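Local structure of protein SOSEKI 4 (Arabidopsis thaliana, 6RSN) at residues 58-61 and 66-69. The protein locally interprets global polarity cues and can influence cell division orientation, polymerising into filaments through its DIX-like domain. The protein carries 1 engineered substitution. Numbering follows the deposited sequence.
Sequences SSKR and GFVW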
loop_
_atom_site.group_PDB
_atom_site.type_symbol
_atom_site.label_atom_id
_atom_site.label_comp_id
_atom_site.label_asym_id
_atom_site.label_seq_id
_atom_site.Cartn_x
_atom_site.Cartn_y
_atom_site.Cartn_z
ATOM N N SER A 58 0.577 5.022 2.330
ATOM C CA SER A 58 2.006 5.273 2.479
ATOM C C SER A 58 2.714 3.954 2.158
ATOM O O SER A 58 2.099 2.873 2.151
ATOM C CB SER A 58 2.329 5.736 3.885
ATOM O OG SER A 58 1.751 7.027 4.193
ATOM N N SER A 59 4.009 4.037 1.843
ATOM C CA SER A 59 4.784 2.812 1.730
ATOM C C SER A 59 5.963 2.901 2.689
ATOM O O SER A 59 6.499 3.975 2.972
ATOM C CB SER A 59 5.236 2.555 0.295
ATOM O OG SER A 59 6.140 3.591 -0.100
ATOM N N LYS A 60 6.320 1.745 3.242
ATOM C CA LYS A 60 7.460 1.716 4.156
ATOM C C LYS A 60 8.762 1.901 3.366
ATOM O O LYS A 60 9.044 1.275 2.333
ATOM C CB LYS A 60 7.413 0.355 4.855
ATOM C CG LYS A 60 8.320 0.212 6.066
ATOM C CD LYS A 60 8.267 -1.243 6.529
ATOM C CE LYS A 60 8.969 -1.415 7.848
ATOM N NZ LYS A 60 9.206 -2.847 8.176
ATOM N N ARG A 61 9.641 2.756 3.899
ATOM C CA ARG A 61 10.880 3.068 3.205
ATOM C C ARG A 61 12.016 3.248 4.226
ATOM O O ARG A 61 11.783 3.745 5.305
ATOM C CB ARG A 61 10.597 4.369 2.443
ATOM C CG ARG A 61 11.843 5.057 1.920
ATOM C CD ARG A 61 11.969 4.537 0.490
ATOM N NE ARG A 61 10.806 5.019 -0.273
ATOM C CZ ARG A 61 10.808 6.148 -0.992
ATOM N NH1 ARG A 61 11.905 6.882 -1.057
ATOM N NH2 ARG A 61 9.743 6.498 -1.692
ATOM N N GLY A 66 16.032 3.408 10.873
ATOM C CA GLY A 66 14.872 2.572 10.676
ATOM C C GLY A 66 14.167 2.884 9.364
ATOM O O GLY A 66 14.772 2.871 8.267
ATOM N N PHE A 67 12.866 3.180 9.535
ATOM C CA PHE A 67 11.941 3.228 8.422
ATOM C C PHE A 67 11.036 4.425 8.608
ATOM O O PHE A 67 10.976 5.012 9.705
ATOM C CB PHE A 67 11.072 1.971 8.415
ATOM C CG PHE A 67 11.935 0.753 8.241
ATOM C CD1 PHE A 67 12.419 0.447 6.977
ATOM C CD2 PHE A 67 12.226 -0.069 9.323
ATOM C CE1 PHE A 67 13.190 -0.694 6.790
ATOM C CE2 PHE A 67 13.050 -1.175 9.148
ATOM C CZ PHE A 67 13.520 -1.484 7.878
ATOM N N VAL A 68 10.381 4.803 7.511
ATOM C CA VAL A 68 9.456 5.925 7.555
ATOM C C VAL A 68 8.321 5.487 6.627
ATOM O O VAL A 68 8.490 4.656 5.740
ATOM C CB VAL A 68 10.130 7.236 7.069
ATOM C CG1 VAL A 68 10.596 7.088 5.603
ATOM C CG2 VAL A 68 9.220 8.456 7.202
ATOM N N TRP A 69 7.116 5.919 6.959
ATOM C CA TRP A 69 5.963 5.756 6.062
ATOM C C TRP A 69 5.906 6.917 5.086
ATOM O O TRP A 69 5.617 8.065 5.466
ATOM C CB TRP A 69 4.659 5.726 6.895
ATOM C CG TRP A 69 4.535 4.509 7.756
ATOM C CD1 TRP A 69 4.466 4.449 9.115
ATOM C CD2 TRP A 69 4.350 3.170 7.297
ATOM N NE1 TRP A 69 4.303 3.156 9.559
ATOM C CE2 TRP A 69 4.247 2.340 8.450
ATOM C CE3 TRP A 69 4.287 2.581 6.038
ATOM C CZ2 TRP A 69 4.030 0.966 8.350
ATOM C CZ3 TRP A 69 4.149 1.206 5.944
ATOM C CH2 TRP A 69 3.990 0.419 7.089
HETATM O O HOH W 1 2.986 9.353 5.261
#
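Within the ubiquitin-like DIX-like domain, Arg-61 and Val-68 face each other across the beta hairpin of strands 55-63 and 66-71 as an antiparallel hydrogen-bonded pair. Arg-61 N donates to Val-68 O at 2.9 Å, and Val-68 N returns a bond to Arg-61 O at 2.8 Å. The neighbouring non-hydrogen-bonded pair is Lys-60 with Trp-69, whose side chains share one sheet face. With CG anti to the backbone N (chi1 -167°) and the rest of the chain extended, Lys-60 runs over to Phe-67. Its CE lies over one face of the phenyl ring, 3.7 Å from Phe-67 CG, and NZ sits 4.3 Å from the ring centroid, almost on the ring normal: a cation-pi contact. The Trp-69 indole reaches across to residues 58-61 and meets them obliquely, its CZ3 3.5 Å from Lys-60 CB, and it also meets Lys-89 of the adjacent strand 86-92 by a cation-pi contact. Putting an alanine in place of Trp-69 would probably take away the packing against Lys-60 CB and leave Lys-89 without this aromatic mate. Toward the far end from the turn, in the Ser-58 conformer modelled here, a water sits between OG and Trp-69 O, a bridge that the serine's second conformer makes doubtful. Such cross-strand pairing is typical of an antiparallel beta hairpin, here carrying strand 66-71 at the margin of the chain's five-stranded mixed sheet.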